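PDB 6EWJ: putative capsular polysaccharide biosynthesis protein from Streptococcus pneumoniae serotype 4, which probably acts as a pyridoxal phosphate-dependent sugar aminotransferase in the biosynthesis of teichoic acid. Local coordinates for residues 35-45 / 265-275; 104-114 / 365-376. All coordinates share one frame; numbering follows the deposited sequence.

Contact 1. Residues 35-45 / 265-275; sequences WITTGPKTKEL and NMTDIMASLGL
The carboxylate of Asp268 and the amide of Asn265 are the flat groups that touch across this contact. Lys41 N donates to Asp268 OD2 (3.1 Å) from above the carboxylate plane, 40° out of it. Thr42 N meets Asp268 OD1 at 2.8 Å, also from above the plane. Thr42 OG1 lies anti to its carbonyl carbon (chi1 -63°), which turns the hydroxyl to the anti lone pair of the same OD1 (2.9 Å). Gly39 N adds a weak bond. A water links Asp268 OD2 to Trp35 O. Asn265 ND2 meets Thr38 OG1 in the amide plane (2.8 Å), and that hydroxyl donates on to Met266 O (2.6 Å). Glu211 of the second subunit also accepts from Asn265 ND2. Within its own segment, Pro40 CD lies over one face of the Trp35 ring, offset toward the rim.

Gly39 is the N-cap residue of helix 40-53. Asp268, from the first turn of helix 268-299, thus serves the amino end of another helix. The axes of helix segments 40-45 and 268-275 approach to 8.0 Å, with their directions 40° apart. Lys41 is a knob among Asp268, Ala271, Ser272 and Leu275, while its NZ pairs with Asp29. Three N-H groups and a hydroxyl on one carboxylate would probably favour its ionised form.

Contact 2. Residues 104-114 / 365-376; sequences PVMVDIQADTF and FDMTNYPKAYAF
Asp108 meets the start of helix 371-378 with both carboxylate oxygens. Lys372 N donates to Asp108 OD2 (3.0 Å, 160° at the hydrogen), and Ala373 N donates to Asp108 OD1 (2.8 Å). Each bond uses a syn lone pair, so the two N-H groups come in on the inner side of the fork. The side chain stands with CG anti to the backbone N (chi1 -155°), which carries the carboxylate to the helix end. OD1 also takes a weak bond from Ile109 N in its own segment.

Two waters serve other polar atoms. One accepts from Met106 N and is 2.6 Å from Tyr370 OH. The second donates to Gln110 O and Lys372 O, although other acceptors compete for its protons. Gln110 NE2 is satisfied by Met116 O. Phe114 N is buried here without a partner.

Strand 103-107 is an outermost strand of the chain's central seven-stranded mixed sheet, part of the large domain in aminotransferases of this family. Asp108 directly follows it, so the contact joins the end of this edge strand to helix 371-378.

Apolar groups flank the polar centre. Met106 CE sits over the centre of the Phe365 ring, a CH-pi contact of 3.6 Å to the centroid, and Met106 SD lies obliquely to the same ring, a Met-aromatic contact. Pro104 O approaches that ring in plane at the edge, 3.3 Å from Phe365 CZ. On the far side of Asp108, Ile109 CD1 touches Phe376 CB at 3.6 Å.

Contacts 1 and 2 lie on opposite sides of the chain's centre. Their centres are 39 Å apart and their nearest atoms about 24 Å. Both use one aspartate to accept backbone N-H groups at a helix start, but contact 1 joins two helices and contact 2 a sheet edge to a helix. Neither contact includes a residue of the pyridoxal phosphate site, which is empty in this apo chain. In contact 1 the Met266 side chain is about 10 Å from those of Ala64 and Ser200. In contact 2 the Phe376 side chain is about 7 Å from that of Tyr351. The second subunit reaches contact 1 but does not touch contact 2.

Contact 1. Residues 35-45 / 265-275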
loop_
_atom_site.group_PDB
_atom_site.type_symbol
_atom_site.label_atom_id
_atom_site.label_comp_id
_atom_site.label_asym_id
_atom_site.label_seq_id
_atom_site.Cartn_x
_atom_site.Cartn_y
_atom_site.Cartn_z
ATOM N N TRP A 35 -7.371 -14.886 10.658
ATOM C CA TRP A 35 -6.327 -14.116 9.980
ATOM C C TRP A 35 -6.821 -13.595 8.648
ATOM O O TRP A 35 -6.841 -14.328 7.705
ATOM C CB TRP A 35 -5.102 -15.018 9.768
ATOM C CG TRP A 35 -4.480 -15.495 11.013
ATOM C CD1 TRP A 35 -4.755 -16.679 11.673
ATOM C CD2 TRP A 35 -3.456 -14.837 11.785
ATOM N NE1 TRP A 35 -3.984 -16.777 12.798
ATOM C CE2 TRP A 35 -3.167 -15.679 12.891
ATOM C CE3 TRP A 35 -2.737 -13.640 11.630
ATOM C CZ2 TRP A 35 -2.202 -15.347 13.864
ATOM C CZ3 TRP A 35 -1.784 -13.297 12.603
ATOM C CH2 TRP A 35 -1.513 -14.164 13.702
ATOM N N ILE A 36 -7.228 -12.318 8.588
ATOM C CA ILE A 36 -7.700 -11.729 7.328
ATOM C C ILE A 36 -6.721 -10.759 6.679
ATOM O O ILE A 36 -6.799 -10.565 5.479
ATOM C CB ILE A 36 -9.109 -11.103 7.414
ATOM C CG1 ILE A 36 -9.165 -9.999 8.501
ATOM C CG2 ILE A 36 -10.136 -12.186 7.654
ATOM C CD1 ILE A 36 -10.423 -9.171 8.450
ATOM N N THR A 37 -5.798 -10.169 7.441
ATOM C CA THR A 37 -4.651 -9.485 6.840
ATOM C C THR A 37 -3.468 -10.475 6.764
ATOM O O THR A 37 -3.709 -11.685 6.660
ATOM C CB THR A 37 -4.335 -8.119 7.517
ATOM O OG1 THR A 37 -3.344 -7.415 6.756
ATOM C CG2 THR A 37 -3.892 -8.257 8.970
ATOM N N THR A 38 -2.235 -9.973 6.774
ATOM C CA THR A 38 -1.037 -10.821 6.662
ATOM C C THR A 38 -1.025 -11.951 7.710
ATOM O O THR A 38 -1.160 -11.726 8.917
ATOM C CB THR A 38 0.266 -9.988 6.784
ATOM O OG1 THR A 38 0.230 -8.898 5.845
ATOM C CG2 THR A 38 1.542 -10.849 6.490
ATOM N N GLY A 39 -0.942 -13.178 7.237
ATOM C CA GLY A 39 -1.005 -14.338 8.138
ATOM C C GLY A 39 -0.316 -15.558 7.542
ATOM O O GLY A 39 0.618 -15.401 6.729
ATOM N N PRO A 40 -0.713 -16.767 7.991
ATOM C CA PRO A 40 -0.023 -17.999 7.551
ATOM C C PRO A 40 -0.094 -18.252 6.053
ATOM O O PRO A 40 0.878 -18.711 5.491
ATOM C CB PRO A 40 -0.715 -19.135 8.323
ATOM C CG PRO A 40 -1.712 -18.506 9.224
ATOM C CD PRO A 40 -1.828 -17.033 8.918
ATOM N N LYS A 41 -1.211 -17.899 5.413
ATOM C CA LYS A 41 -1.330 -18.063 3.955
ATOM C C LYS A 41 -0.339 -17.203 3.184
ATOM O O LYS A 41 0.226 -17.655 2.188
ATOM C CB LYS A 41 -2.766 -17.829 3.462
ATOM C CG LYS A 41 -3.752 -18.871 4.012
ATOM C CD LYS A 41 -4.987 -18.929 3.135
ATOM C CE LYS A 41 -6.208 -19.641 3.713
ATOM N NZ LYS A 41 -5.834 -20.798 4.529
ATOM N N THR A 42 -0.118 -15.976 3.646
ATOM C CA THR A 42 0.909 -15.119 3.025
ATOM C C THR A 42 2.329 -15.733 3.130
ATOM O O THR A 42 3.032 -15.792 2.155
ATOM C CB THR A 42 0.836 -13.651 3.525
ATOM O OG1 THR A 42 -0.427 -13.100 3.145
ATOM C CG2 THR A 42 1.936 -12.788 2.923
ATOM N N LYS A 43 2.669 -16.269 4.303
ATOM C CA LYS A 43 3.957 -16.944 4.507
ATOM C C LYS A 43 4.045 -18.194 3.618
ATOM O O LYS A 43 5.058 -18.422 2.991
ATOM C CB LYS A 43 4.224 -17.256 5.999
ATOM C CG LYS A 43 4.076 -16.055 6.954
ATOM C CD LYS A 43 4.621 -14.734 6.411
ATOM C CE LYS A 43 4.615 -13.614 7.450
ATOM N NZ LYS A 43 4.955 -12.252 6.933
ATOM N N GLU A 44 2.966 -18.945 3.498
ATOM C CA GLU A 44 2.960 -20.164 2.664
ATOM C C GLU A 44 3.093 -19.748 1.195
ATOM O O GLU A 44 3.824 -20.397 0.465
ATOM C CB GLU A 44 1.691 -20.996 2.899
ATOM C CG GLU A 44 1.547 -22.282 2.089
ATOM C CD GLU A 44 2.559 -23.383 2.416
ATOM O OE1 GLU A 44 3.407 -23.226 3.329
ATOM O OE2 GLU A 44 2.543 -24.417 1.717
ATOM N N LEU A 45 2.454 -18.642 0.797
ATOM C CA LEU A 45 2.583 -18.188 -0.608
ATOM C C LEU A 45 4.019 -17.782 -0.959
ATOM O O LEU A 45 4.537 -18.160 -2.010
ATOM C CB LEU A 45 1.608 -17.066 -0.962
ATOM C CG LEU A 45 1.718 -16.561 -2.429
ATOM C CD1 LEU A 45 1.438 -17.641 -3.483
ATOM C CD2 LEU A 45 0.820 -15.362 -2.617
ATOM N N ASN A 265 1.987 -4.401 3.012
ATOM C CA ASN A 265 1.862 -5.853 3.237
ATOM C C ASN A 265 0.705 -6.464 2.469
ATOM O O ASN A 265 -0.215 -5.741 2.032
ATOM C CB ASN A 265 1.671 -6.144 4.740
ATOM C CG ASN A 265 0.473 -5.426 5.313
ATOM O OD1 ASN A 265 0.364 -4.175 5.220
ATOM N ND2 ASN A 265 -0.430 -6.153 5.936
ATOM N N MET A 266 0.840 -7.765 2.185
ATOM C CA MET A 266 -0.189 -8.606 1.540
ATOM C C MET A 266 -1.091 -9.262 2.555
ATOM O O MET A 266 -0.601 -9.799 3.584
ATOM C CB MET A 266 0.455 -9.697 0.655
ATOM C CG MET A 266 -0.601 -10.480 -0.091
ATOM S SD MET A 266 -0.044 -11.859 -1.085
ATOM C CE MET A 266 0.463 -10.864 -2.510
ATOM N N THR A 267 -2.399 -9.216 2.304
ATOM C CA THR A 267 -3.343 -9.859 3.180
ATOM C C THR A 267 -3.465 -11.351 2.798
ATOM O O THR A 267 -3.212 -11.737 1.640
ATOM C CB THR A 267 -4.747 -9.264 3.067
ATOM O OG1 THR A 267 -5.237 -9.441 1.737
ATOM C CG2 THR A 267 -4.803 -7.770 3.421
ATOM N N ASP A 268 -3.947 -12.135 3.744
ATOM C CA ASP A 268 -4.243 -13.548 3.480
ATOM C C ASP A 268 -5.407 -13.742 2.501
ATOM O O ASP A 268 -5.558 -14.795 1.905
ATOM C CB ASP A 268 -4.497 -14.316 4.811
ATOM C CG ASP A 268 -3.224 -14.928 5.396
ATOM O OD1 ASP A 268 -2.086 -14.498 5.080
ATOM O OD2 ASP A 268 -3.359 -15.871 6.176
ATOM N N ILE A 269 -6.240 -12.688 2.368
ATOM C CA ILE A 269 -7.305 -12.661 1.381
ATOM C C ILE A 269 -6.677 -12.770 -0.011
ATOM O O ILE A 269 -6.977 -13.712 -0.789
ATOM C CB ILE A 269 -8.182 -11.416 1.503
ATOM C CG1 ILE A 269 -8.992 -11.495 2.795
ATOM C CG2 ILE A 269 -9.137 -11.303 0.316
ATOM C CD1 ILE A 269 -9.664 -10.203 3.197
ATOM N N MET A 270 -5.728 -11.873 -0.273
ATOM C CA MET A 270 -4.955 -11.884 -1.544
ATOM C C MET A 270 -4.084 -13.138 -1.645
ATOM O O MET A 270 -3.990 -13.754 -2.743
ATOM C CB MET A 270 -4.058 -10.669 -1.630
ATOM C CG MET A 270 -4.737 -9.418 -2.225
ATOM S SD MET A 270 -6.344 -9.107 -1.549
ATOM C CE MET A 270 -5.949 -8.620 0.054
ATOM N N ALA A 271 -3.419 -13.529 -0.531
ATOM C CA ALA A 271 -2.537 -14.725 -0.600
ATOM C C ALA A 271 -3.343 -15.991 -0.970
ATOM O O ALA A 271 -2.841 -16.898 -1.664
ATOM C CB ALA A 271 -1.747 -14.942 0.681
ATOM N N SER A 272 -4.610 -16.023 -0.529
ATOM C CA SER A 272 -5.533 -17.143 -0.823
ATOM C C SER A 272 -5.693 -17.292 -2.345
ATOM O O SER A 272 -5.576 -18.390 -2.883
ATOM C CB SER A 272 -6.877 -16.952 -0.127
ATOM O OG SER A 272 -6.804 -17.280 1.257
ATOM N N LEU A 273 -5.951 -16.177 -3.019
ATOM C CA LEU A 273 -6.034 -16.162 -4.459
ATOM C C LEU A 273 -4.753 -16.669 -5.072
ATOM O O LEU A 273 -4.789 -17.505 -5.978
ATOM C CB LEU A 273 -6.360 -14.749 -4.958
ATOM C CG LEU A 273 -7.715 -14.132 -4.574
ATOM C CD1 LEU A 273 -7.736 -12.665 -5.084
ATOM C CD2 LEU A 273 -8.852 -14.910 -5.142
ATOM N N GLY A 274 -3.633 -16.201 -4.543
ATOM C CA GLY A 274 -2.322 -16.573 -5.016
ATOM C C GLY A 274 -2.013 -18.034 -4.910
ATOM O O GLY A 274 -1.468 -18.610 -5.834
ATOM N N LEU A 275 -2.396 -18.670 -3.813
ATOM C CA LEU A 275 -2.088 -20.093 -3.614
ATOM C C LEU A 275 -2.749 -20.966 -4.683
ATOM O O LEU A 275 -2.145 -21.933 -5.184
ATOM C CB LEU A 275 -2.525 -20.552 -2.228
ATOM C CG LEU A 275 -1.752 -19.998 -1.038
ATOM C CD1 LEU A 275 -2.464 -20.322 0.277
ATOM C CD2 LEU A 275 -0.324 -20.513 -0.988
HETATM O O HOH W 1 -6.034 -16.823 6.660
#

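Contact 2. Residues 104-114 / 365-376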
loop_
_atom_site.group_PDB
_atom_site.type_symbol
_atom_site.label_atom_id
_atom_site.label_comp_id
_atom_site.label_asym_id
_atom_site.label_seq_id
_atom_site.Cartn_x
_atom_site.Cartn_y
_atom_site.Cartn_z
ATOM N N PRO A 104 16.245 9.387 -12.425
ATOM C CA PRO A 104 16.142 8.396 -13.514
ATOM C C PRO A 104 17.063 8.752 -14.676
ATOM O O PRO A 104 17.245 9.936 -14.954
ATOM C CB PRO A 104 14.692 8.519 -13.970
ATOM C CG PRO A 104 13.988 9.284 -12.858
ATOM C CD PRO A 104 15.019 10.183 -12.272
ATOM N N VAL A 105 17.676 7.736 -15.287
ATOM C CA VAL A 105 18.443 7.870 -16.498
ATOM C C VAL A 105 17.860 6.873 -17.511
ATOM O O VAL A 105 17.907 5.670 -17.301
ATOM C CB VAL A 105 19.931 7.525 -16.276
ATOM C CG1 VAL A 105 20.691 7.611 -17.577
ATOM C CG2 VAL A 105 20.559 8.448 -15.261
ATOM N N MET A 106 17.299 7.382 -18.600
ATOM C CA MET A 106 16.627 6.551 -19.584
ATOM C C MET A 106 17.606 6.177 -20.680
ATOM O O MET A 106 18.502 6.979 -21.015
ATOM C CB MET A 106 15.422 7.299 -20.171
ATOM C CG MET A 106 14.363 7.633 -19.134
ATOM S SD MET A 106 12.872 8.303 -19.902
ATOM C CE MET A 106 12.128 8.944 -18.405
ATOM N N VAL A 107 17.425 4.973 -21.210
ATOM C CA VAL A 107 18.281 4.456 -22.286
ATOM C C VAL A 107 17.385 3.983 -23.426
ATOM O O VAL A 107 16.381 3.325 -23.185
ATOM C CB VAL A 107 19.173 3.311 -21.795
ATOM C CG1 VAL A 107 20.019 2.758 -22.926
ATOM C CG2 VAL A 107 20.084 3.794 -20.678
ATOM N N ASP A 108 17.779 4.318 -24.663
ATOM C CA ASP A 108 17.003 3.952 -25.831
ATOM C C ASP A 108 17.084 2.455 -26.067
ATOM O O ASP A 108 17.982 1.773 -25.530
ATOM C CB ASP A 108 17.462 4.710 -27.107
ATOM C CG ASP A 108 16.368 4.823 -28.147
ATOM O OD1 ASP A 108 15.197 4.435 -27.870
ATOM O OD2 ASP A 108 16.648 5.345 -29.241
ATOM N N ILE A 109 16.166 1.948 -26.866
ATOM C CA ILE A 109 16.048 0.543 -27.076
ATOM C C ILE A 109 16.646 0.179 -28.433
ATOM O O ILE A 109 17.189 1.038 -29.129
ATOM C CB ILE A 109 14.584 0.079 -26.904
ATOM C CG1 ILE A 109 13.668 0.677 -27.972
ATOM C CG2 ILE A 109 14.099 0.438 -25.495
ATOM C CD1 ILE A 109 12.363 -0.065 -28.149
ATOM N N GLN A 110 16.613 -1.106 -28.767
ATOM C CA GLN A 110 17.193 -1.605 -30.004
ATOM C C GLN A 110 16.186 -1.467 -31.156
ATOM O O GLN A 110 15.027 -1.122 -30.940
ATOM C CB GLN A 110 17.644 -3.063 -29.831
ATOM C CG GLN A 110 18.640 -3.275 -28.684
ATOM C CD GLN A 110 19.004 -4.747 -28.458
ATOM O OE1 GLN A 110 19.006 -5.550 -29.395
ATOM N NE2 GLN A 110 19.383 -5.093 -27.223
ATOM N N ALA A 111 16.629 -1.774 -32.387
ATOM C CA ALA A 111 15.745 -1.616 -33.555
ATOM C C ALA A 111 14.672 -2.724 -33.649
ATOM O O ALA A 111 13.599 -2.504 -34.221
ATOM C CB ALA A 111 16.573 -1.557 -34.826
ATOM N N ASP A 112 14.962 -3.905 -33.104
ATOM C CA ASP A 112 14.200 -5.111 -33.414
ATOM C C ASP A 112 13.765 -5.831 -32.165
ATOM O O ASP A 112 13.537 -7.040 -32.202
ATOM C CB ASP A 112 15.075 -6.101 -34.255
ATOM C CG ASP A 112 15.710 -5.442 -35.457
ATOM O OD1 ASP A 112 14.946 -4.865 -36.264
ATOM O OD2 ASP A 112 16.970 -5.543 -35.633
ATOM N N THR A 113 13.727 -5.101 -31.057
ATOM C CA THR A 113 13.293 -5.625 -29.805
ATOM C C THR A 113 13.138 -4.456 -28.823
ATOM O O THR A 113 13.755 -3.393 -28.985
ATOM C CB THR A 113 14.245 -6.713 -29.206
ATOM O OG1 THR A 113 13.660 -7.273 -28.048
ATOM C CG2 THR A 113 15.637 -6.163 -28.847
ATOM N N PHE A 114 12.356 -4.725 -27.800
ATOM C CA PHE A 114 12.100 -3.775 -26.738
ATOM C C PHE A 114 13.311 -3.526 -25.870
ATOM O O PHE A 114 13.325 -2.532 -25.120
ATOM C CB PHE A 114 10.934 -4.255 -25.872
ATOM C CG PHE A 114 11.227 -5.527 -25.141
ATOM C CD1 PHE A 114 11.881 -5.494 -23.932
ATOM C CD2 PHE A 114 10.948 -6.757 -25.747
ATOM C CE1 PHE A 114 12.164 -6.640 -23.280
ATOM C CE2 PHE A 114 11.241 -7.911 -25.101
ATOM C CZ PHE A 114 11.855 -7.862 -23.863
ATOM N N PHE A 365 12.983 15.019 -19.820
ATOM C CA PHE A 365 13.182 13.955 -20.809
ATOM C C PHE A 365 12.539 14.284 -22.147
ATOM O O PHE A 365 11.421 14.793 -22.204
ATOM C CB PHE A 365 12.705 12.617 -20.272
ATOM C CG PHE A 365 13.485 12.166 -19.089
ATOM C CD1 PHE A 365 14.704 11.513 -19.241
ATOM C CD2 PHE A 365 13.048 12.467 -17.806
ATOM C CE1 PHE A 365 15.416 11.111 -18.114
ATOM C CE2 PHE A 365 13.789 12.123 -16.694
ATOM C CZ PHE A 365 14.967 11.449 -16.841
ATOM N N ASP A 366 13.261 14.007 -23.221
ATOM C CA ASP A 366 12.888 14.492 -24.565
ATOM C C ASP A 366 12.850 13.311 -25.547
ATOM O O ASP A 366 13.849 12.624 -25.708
ATOM C CB ASP A 366 13.904 15.549 -24.996
ATOM C CG ASP A 366 13.586 16.178 -26.326
ATOM O OD1 ASP A 366 12.810 15.633 -27.139
ATOM O OD2 ASP A 366 14.157 17.257 -26.564
ATOM N N MET A 367 11.683 13.089 -26.140
ATOM C CA MET A 367 11.423 11.984 -27.054
ATOM C C MET A 367 12.413 11.881 -28.201
ATOM O O MET A 367 12.756 10.754 -28.614
ATOM C CB MET A 367 9.995 12.058 -27.638
ATOM C CG MET A 367 9.537 10.761 -28.329
ATOM S SD MET A 367 9.272 9.328 -27.203
ATOM C CE MET A 367 10.839 8.457 -27.276
ATOM N N THR A 368 12.907 13.033 -28.667
ATOM C CA THR A 368 13.881 13.048 -29.775
ATOM C C THR A 368 15.207 12.359 -29.417
ATOM O O THR A 368 15.964 11.996 -30.307
ATOM C CB THR A 368 14.167 14.488 -30.310
ATOM O OG1 THR A 368 14.788 15.289 -29.288
ATOM C CG2 THR A 368 12.863 15.176 -30.781
ATOM N N ASN A 369 15.497 12.185 -28.121
ATOM C CA ASN A 369 16.688 11.414 -27.671
ATOM C C ASN A 369 16.560 9.907 -27.747
ATOM O O ASN A 369 17.551 9.196 -27.551
ATOM C CB ASN A 369 17.104 11.805 -26.239
ATOM C CG ASN A 369 17.713 13.196 -26.138
ATOM O OD1 ASN A 369 17.330 13.986 -25.257
ATOM N ND2 ASN A 369 18.626 13.510 -27.015
ATOM N N TYR A 370 15.347 9.400 -27.982
ATOM C CA TYR A 370 15.074 7.968 -27.924
ATOM C C TYR A 370 14.252 7.534 -29.114
ATOM O O TYR A 370 13.147 7.022 -28.954
ATOM C CB TYR A 370 14.379 7.600 -26.567
ATOM C CG TYR A 370 14.959 8.309 -25.390
ATOM C CD1 TYR A 370 16.067 7.807 -24.710
ATOM C CD2 TYR A 370 14.387 9.486 -24.915
ATOM C CE1 TYR A 370 16.641 8.489 -23.650
ATOM C CE2 TYR A 370 14.921 10.146 -23.807
ATOM C CZ TYR A 370 16.056 9.651 -23.193
ATOM O OH TYR A 370 16.631 10.350 -22.132
ATOM N N PRO A 371 14.800 7.727 -30.347
ATOM C CA PRO A 371 14.047 7.421 -31.557
ATOM C C PRO A 371 13.632 5.961 -31.726
ATOM O O PRO A 371 12.634 5.692 -32.379
ATOM C CB PRO A 371 15.012 7.825 -32.679
ATOM C CG PRO A 371 16.374 7.846 -32.050
ATOM C CD PRO A 371 16.136 8.276 -30.656
ATOM N N LYS A 372 14.415 5.028 -31.194
ATOM C CA LYS A 372 14.100 3.595 -31.332
ATOM C C LYS A 372 12.876 3.276 -30.493
ATOM O O LYS A 372 11.966 2.519 -30.913
ATOM C CB LYS A 372 15.295 2.732 -30.940
ATOM C CG LYS A 372 16.544 3.039 -31.776
ATOM C CD LYS A 372 16.619 2.258 -33.061
ATOM C CE LYS A 372 17.945 2.534 -33.809
ATOM N NZ LYS A 372 18.549 3.930 -33.761
ATOM N N ALA A 373 12.839 3.861 -29.295
ATOM C CA ALA A 373 11.677 3.734 -28.422
ATOM C C ALA A 373 10.441 4.227 -29.113
ATOM O O ALA A 373 9.397 3.558 -29.097
ATOM C CB ALA A 373 11.892 4.487 -27.089
ATOM N N TYR A 374 10.546 5.407 -29.725
ATOM C CA TYR A 374 9.426 5.949 -30.490
ATOM C C TYR A 374 8.976 4.998 -31.616
ATOM O O TYR A 374 7.796 4.822 -31.845
ATOM C CB TYR A 374 9.761 7.329 -31.084
ATOM C CG TYR A 374 8.544 7.935 -31.702
ATOM C CD1 TYR A 374 7.592 8.576 -30.883
ATOM C CD2 TYR A 374 8.294 7.852 -33.082
ATOM C CE1 TYR A 374 6.442 9.090 -31.417
ATOM C CE2 TYR A 374 7.132 8.379 -33.622
ATOM C CZ TYR A 374 6.225 8.999 -32.777
ATOM O OH TYR A 374 5.074 9.551 -33.264
ATOM N N ALA A 375 9.938 4.490 -32.367
ATOM C CA ALA A 375 9.622 3.726 -33.570
ATOM C C ALA A 375 8.946 2.406 -33.176
ATOM O O ALA A 375 8.029 1.963 -33.854
ATOM C CB ALA A 375 10.870 3.506 -34.448
ATOM N N PHE A 376 9.350 1.834 -32.046
ATOM C CA PHE A 376 8.683 0.624 -31.515
ATOM C C PHE A 376 7.233 0.871 -31.178
ATOM O O PHE A 376 6.368 0.100 -31.558
ATOM C CB PHE A 376 9.416 0.150 -30.266
ATOM C CG PHE A 376 8.856 -1.097 -29.657
ATOM C CD1 PHE A 376 7.835 -1.023 -28.709
ATOM C CD2 PHE A 376 9.360 -2.343 -30.011
ATOM C CE1 PHE A 376 7.327 -2.174 -28.106
ATOM C CE2 PHE A 376 8.852 -3.507 -29.420
ATOM C CZ PHE A 376 7.839 -3.422 -28.466
HETATM O O HOH W 2 18.129 9.845 -20.029
HETATM O O HOH W 3 12.780 0.022 -32.236
#